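Local coordinates for protein unsaturated glucuronyl hydrolase (Streptococcus agalactiae, PDB 2ZZR) that hydrolyses unsaturated hyaluronan, chondroitin and heparin disaccharides, releasing the unsaturated uronic acid from either a 1,3 or a 1,4 glycosidic bond, at residues Ile26-Ala31 against Glu384-Phe389; Tyr346-Asn349 against Gly354-Leu357. One frame throughout, in Å; residues are numbered along the deposited sequence.

Overall arrangement
How an alpha barrel ties its two chain ends together can be followed through two neighbouring contacts on one side of the molecule, their centres about 15 Å apart and their nearest atoms about 6 Å. Contact 1 joins helix 25-46, near the start of the chain, to helix 376-390, near its end, whereas contact 2 closes a short loop between helix 328-346 and strand 361-362, so both of its segments fall between those of contact 1 in the sequence. Ile343 links them: its side chain packs on Ala31 and Leu386, while its carbonyl oxygen accepts a bond from Ser347. Both lie away from the catalytic and substrate-binding residues, holding the first long helix, the last helix and a peripheral loop together.

Contact 1 (Ile26-Ala31 against Glu384-Phe389); sequences IEVEEA and EALIRF
Behind the apolar face that Leu386 turns to Val28 and Ala31, Arg388 NE donates to Glu384 OE2 at 2.9 Å along an almost straight line (174°), a salt bridge spanning one turn of the helix. The oxygen lies in the guanidinium plane but is approached on its anti side, 30° out of the carboxylate plane. Tyr253 and Glu316 take the two other guanidinium nitrogens, so a buried arginine has each of its nitrogens engaged and its rotation fixed.

Across the interface the side chains meet through carbon atoms, with one backbone carbonyl oxygen among the contacts. Val28 CG1, placed anti to its own nitrogen, leans on the carbonyl oxygen of Leu386 at 3.4 Å and reaches Leu386 CD2 at 4.1 Å. Val28 and Leu386 lie alongside each other, pointing opposite ways, and the leucine's two methyls also meet Ala31: CB of Ala31 sits 3.9 Å from Leu386 CD2 and 4.0 Å from CD1. Phe389 adds its CB, 4.4 Å from Val28 CG1, before its ring swings off toward His315 and His336.

The short helix segments come within 9.7 Å and run roughly antiparallel, at 143°, joining the first long helix to the last. Helix 328-346 flanks the pair, setting Ile343 against both Ala31 and Leu386, while helices 70-84 and 304-318 pack on other faces of helix 376-390 in the alpha barrel.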
loop_
_atom_site.group_PDB
_atom_site.type_symbol
_atom_site.label_atom_id
_atom_site.label_comp_id
_atom_site.label_asym_id
_atom_site.label_seq_id
_atom_site.Cartn_x
_atom_site.Cartn_y
_atom_site.Cartn_z
ATOM N N ILE A 26 -25.041 2.859 -4.582
ATOM C CA ILE A 26 -25.328 4.117 -3.886
ATOM C C ILE A 26 -24.491 4.290 -2.620
ATOM O O ILE A 26 -24.042 5.396 -2.330
ATOM C CB ILE A 26 -26.857 4.335 -3.610
ATOM C CG1 ILE A 26 -27.124 5.769 -3.136
ATOM C CG2 ILE A 26 -27.396 3.335 -2.604
ATOM C CD1 ILE A 26 -26.779 6.832 -4.164
ATOM N N GLU A 27 -24.256 3.200 -1.892
ATOM C CA GLU A 27 -23.437 3.255 -0.673
ATOM C C GLU A 27 -21.999 3.670 -0.993
ATOM O O GLU A 27 -21.441 4.563 -0.344
ATOM C CB GLU A 27 -23.463 1.924 0.076
ATOM C CG GLU A 27 -24.771 1.660 0.832
ATOM C CD GLU A 27 -24.838 0.268 1.427
ATOM O OE1 GLU A 27 -24.421 -0.699 0.755
ATOM O OE2 GLU A 27 -25.315 0.135 2.573
ATOM N N VAL A 28 -21.413 3.034 -2.005
ATOM C CA VAL A 28 -20.052 3.364 -2.434
ATOM C C VAL A 28 -19.984 4.768 -3.048
ATOM O O VAL A 28 -19.060 5.542 -2.767
ATOM C CB VAL A 28 -19.475 2.273 -3.381
ATOM C CG1 VAL A 28 -18.114 2.684 -3.939
ATOM C CG2 VAL A 28 -19.368 0.946 -2.634
ATOM N N GLU A 29 -20.985 5.103 -3.862
ATOM C CA GLU A 29 -21.091 6.417 -4.494
ATOM C C GLU A 29 -21.102 7.543 -3.458
ATOM O O GLU A 29 -20.404 8.544 -3.611
ATOM C CB GLU A 29 -22.382 6.470 -5.293
ATOM C CG GLU A 29 -22.369 7.356 -6.492
ATOM C CD GLU A 29 -23.578 7.082 -7.362
ATOM O OE1 GLU A 29 -24.708 7.338 -6.895
ATOM O OE2 GLU A 29 -23.400 6.595 -8.495
ATOM N N GLU A 30 -21.901 7.366 -2.411
ATOM C CA GLU A 30 -22.016 8.362 -1.344
ATOM C C GLU A 30 -20.726 8.493 -0.523
ATOM O O GLU A 30 -20.353 9.604 -0.121
ATOM C CB GLU A 30 -23.243 8.089 -0.470
ATOM C CG GLU A 30 -24.543 8.439 -1.210
ATOM C CD GLU A 30 -25.814 8.245 -0.402
ATOM O OE1 GLU A 30 -25.766 7.680 0.711
ATOM O OE2 GLU A 30 -26.885 8.656 -0.904
ATOM N N ALA A 31 -20.038 7.369 -0.311
ATOM C CA ALA A 31 -18.719 7.381 0.346
ATOM C C ALA A 31 -17.684 8.133 -0.494
ATOM O O ALA A 31 -16.881 8.917 0.040
ATOM C CB ALA A 31 -18.251 5.954 0.647
ATOM N N GLU A 384 -8.888 4.356 -3.131
ATOM C CA GLU A 384 -8.618 3.362 -4.173
ATOM C C GLU A 384 -9.585 2.180 -4.067
ATOM O O GLU A 384 -10.072 1.680 -5.089
ATOM C CB GLU A 384 -7.162 2.880 -4.151
ATOM C CG GLU A 384 -6.799 2.122 -5.420
ATOM C CD GLU A 384 -5.544 1.293 -5.273
ATOM O OE1 GLU A 384 -4.448 1.863 -5.415
ATOM O OE2 GLU A 384 -5.664 0.071 -5.044
ATOM N N ALA A 385 -9.872 1.742 -2.839
ATOM C CA ALA A 385 -10.830 0.657 -2.618
ATOM C C ALA A 385 -12.211 1.055 -3.122
ATOM O O ALA A 385 -12.885 0.271 -3.798
ATOM C CB ALA A 385 -10.898 0.277 -1.141
ATOM N N LEU A 386 -12.621 2.280 -2.798
ATOM C CA LEU A 386 -13.917 2.785 -3.241
ATOM C C LEU A 386 -14.017 2.788 -4.765
ATOM O O LEU A 386 -15.008 2.281 -5.334
ATOM C CB LEU A 386 -14.166 4.182 -2.674
ATOM C CG LEU A 386 -14.403 4.240 -1.160
ATOM C CD1 LEU A 386 -14.549 5.711 -0.726
ATOM C CD2 LEU A 386 -15.622 3.420 -0.745
ATOM N N ILE A 387 -12.988 3.334 -5.416
ATOM C CA ILE A 387 -12.924 3.413 -6.880
ATOM C C ILE A 387 -12.841 2.013 -7.516
ATOM O O ILE A 387 -13.499 1.750 -8.529
ATOM C CB ILE A 387 -11.763 4.345 -7.364
ATOM C CG1 ILE A 387 -12.021 5.810 -6.956
ATOM C CG2 ILE A 387 -11.510 4.223 -8.886
ATOM C CD1 ILE A 387 -13.278 6.467 -7.569
ATOM N N ARG A 388 -12.059 1.118 -6.907
ATOM C CA ARG A 388 -12.017 -0.288 -7.334
ATOM C C ARG A 388 -13.411 -0.919 -7.383
ATOM O O ARG A 388 -13.752 -1.610 -8.348
ATOM C CB ARG A 388 -11.120 -1.117 -6.408
ATOM C CG ARG A 388 -9.634 -1.070 -6.762
ATOM C CD ARG A 388 -8.816 -1.792 -5.687
ATOM N NE ARG A 388 -7.417 -1.954 -6.089
ATOM C CZ ARG A 388 -6.969 -2.936 -6.870
ATOM N NH1 ARG A 388 -7.803 -3.868 -7.330
ATOM N NH2 ARG A 388 -5.684 -2.991 -7.195
ATOM N N PHE A 389 -14.205 -0.691 -6.339
ATOM C CA PHE A 389 -15.539 -1.288 -6.238
ATOM C C PHE A 389 -16.503 -0.674 -7.243
ATOM O O PHE A 389 -17.399 -1.356 -7.761
ATOM C CB PHE A 389 -16.091 -1.097 -4.826
ATOM C CG PHE A 389 -15.718 -2.184 -3.869
ATOM C CD1 PHE A 389 -14.383 -2.546 -3.677
ATOM C CD2 PHE A 389 -16.700 -2.828 -3.126
ATOM C CE1 PHE A 389 -14.040 -3.545 -2.769
ATOM C CE2 PHE A 389 -16.367 -3.826 -2.217
ATOM C CZ PHE A 389 -15.035 -4.186 -2.039
#

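Contact 2 (Tyr346-Asn349 against Gly354-Leu357); sequences YSNN and GRPL
Asn348 and Leu357, with CA atoms 5.2 Å apart, are joined where two irregular, largely extended segments meet: Asn348 N donates to Leu357 O at 2.8 Å and 171°. The same oxygen receives a weaker CA-H...O contact from Ser347 CA at 3.5 Å, so one carbonyl serves two consecutive residues.

The side chain of Asn348 then reaches back to Arg355. With CG anti to the backbone nitrogen (chi1 176°), OD1 is brought to the edge of the guanidinium, which grips it side-on with NE at 2.9 Å and NH1 at 3.0 Å. Both nitrogens converge on one oxygen lying close to the guanidinium plane, although the amide itself is turned 49° from that plane. Arg355 gets there by folding at chi2 and chi3, which turns the guanidinium edge to Asn348 OD1. The amide's ND2 bonds to Glu350 O, fixing which way round the amide lies.

Helix 25-46 lies against this loop, packing Ala35, Gln38 and Leu39 on Leu357. Asp379 of helix 376-390 takes the N-H of Leu357, and strand 59-63 meets Arg355 and Pro356 through Ile59 and Tyr60.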
loop_
_atom_site.group_PDB
_atom_site.type_symbol
_atom_site.label_atom_id
_atom_site.label_comp_id
_atom_site.label_asym_id
_atom_site.label_seq_id
_atom_site.Cartn_x
_atom_site.Cartn_y
_atom_site.Cartn_z
ATOM N N TYR A 346 -15.445 4.692 10.180
ATOM C CA TYR A 346 -14.098 5.264 10.230
ATOM C C TYR A 346 -13.831 6.425 9.276
ATOM O O TYR A 346 -12.832 7.137 9.424
ATOM C CB TYR A 346 -13.048 4.154 10.069
ATOM C CG TYR A 346 -13.046 3.186 11.227
ATOM C CD1 TYR A 346 -12.284 3.443 12.367
ATOM C CD2 TYR A 346 -13.817 2.022 11.197
ATOM C CE1 TYR A 346 -12.285 2.565 13.446
ATOM C CE2 TYR A 346 -13.825 1.133 12.277
ATOM C CZ TYR A 346 -13.054 1.418 13.398
ATOM O OH TYR A 346 -13.041 0.559 14.473
ATOM N N SER A 347 -14.722 6.629 8.307
ATOM C CA SER A 347 -14.554 7.713 7.345
ATOM C C SER A 347 -14.886 9.067 7.973
ATOM O O SER A 347 -15.721 9.155 8.883
ATOM C CB SER A 347 -15.398 7.479 6.090
ATOM O OG SER A 347 -16.776 7.468 6.403
ATOM N N ASN A 348 -14.220 10.106 7.477
ATOM C CA ASN A 348 -14.375 11.467 7.986
ATOM C C ASN A 348 -15.750 12.066 7.716
ATOM O O ASN A 348 -16.225 12.079 6.578
ATOM C CB ASN A 348 -13.307 12.378 7.381
ATOM C CG ASN A 348 -13.476 13.835 7.789
ATOM O OD1 ASN A 348 -13.547 14.151 8.972
ATOM N ND2 ASN A 348 -13.541 14.721 6.807
ATOM N N ASN A 349 -16.365 12.589 8.773
ATOM C CA ASN A 349 -17.655 13.267 8.664
ATOM C C ASN A 349 -17.556 14.785 8.808
ATOM O O ASN A 349 -18.408 15.520 8.301
ATOM C CB ASN A 349 -18.647 12.688 9.673
ATOM C CG ASN A 349 -19.130 11.304 9.282
ATOM O OD1 ASN A 349 -19.487 11.062 8.128
ATOM N ND2 ASN A 349 -19.146 10.387 10.242
ATOM N N GLY A 354 -7.974 20.460 6.203
ATOM C CA GLY A 354 -6.925 19.612 6.769
ATOM C C GLY A 354 -7.343 18.275 7.359
ATOM O O GLY A 354 -6.487 17.500 7.783
ATOM N N ARG A 355 -8.646 17.999 7.403
ATOM C CA ARG A 355 -9.135 16.697 7.867
ATOM C C ARG A 355 -8.744 15.615 6.854
ATOM O O ARG A 355 -8.595 15.906 5.665
ATOM C CB ARG A 355 -10.658 16.704 8.056
ATOM C CG ARG A 355 -11.180 17.582 9.201
ATOM C CD ARG A 355 -11.086 16.926 10.564
ATOM N NE ARG A 355 -12.027 15.817 10.739
ATOM C CZ ARG A 355 -12.258 15.205 11.895
ATOM N NH1 ARG A 355 -13.126 14.204 11.957
ATOM N NH2 ARG A 355 -11.627 15.595 12.995
ATOM N N PRO A 356 -8.562 14.366 7.329
ATOM C CA PRO A 356 -8.269 13.260 6.426
ATOM C C PRO A 356 -9.558 12.640 5.887
ATOM O O PRO A 356 -10.648 12.982 6.346
ATOM C CB PRO A 356 -7.554 12.262 7.337
ATOM C CG PRO A 356 -8.194 12.460 8.665
ATOM C CD PRO A 356 -8.610 13.922 8.735
ATOM N N LEU A 357 -9.436 11.739 4.918
ATOM C CA LEU A 357 -10.594 11.008 4.416
ATOM C C LEU A 357 -11.017 9.932 5.404
ATOM O O LEU A 357 -12.207 9.620 5.536
ATOM C CB LEU A 357 -10.272 10.371 3.057
ATOM C CG LEU A 357 -9.739 11.262 1.932
ATOM C CD1 LEU A 357 -9.632 10.465 0.654
ATOM C CD2 LEU A 357 -10.641 12.495 1.731
#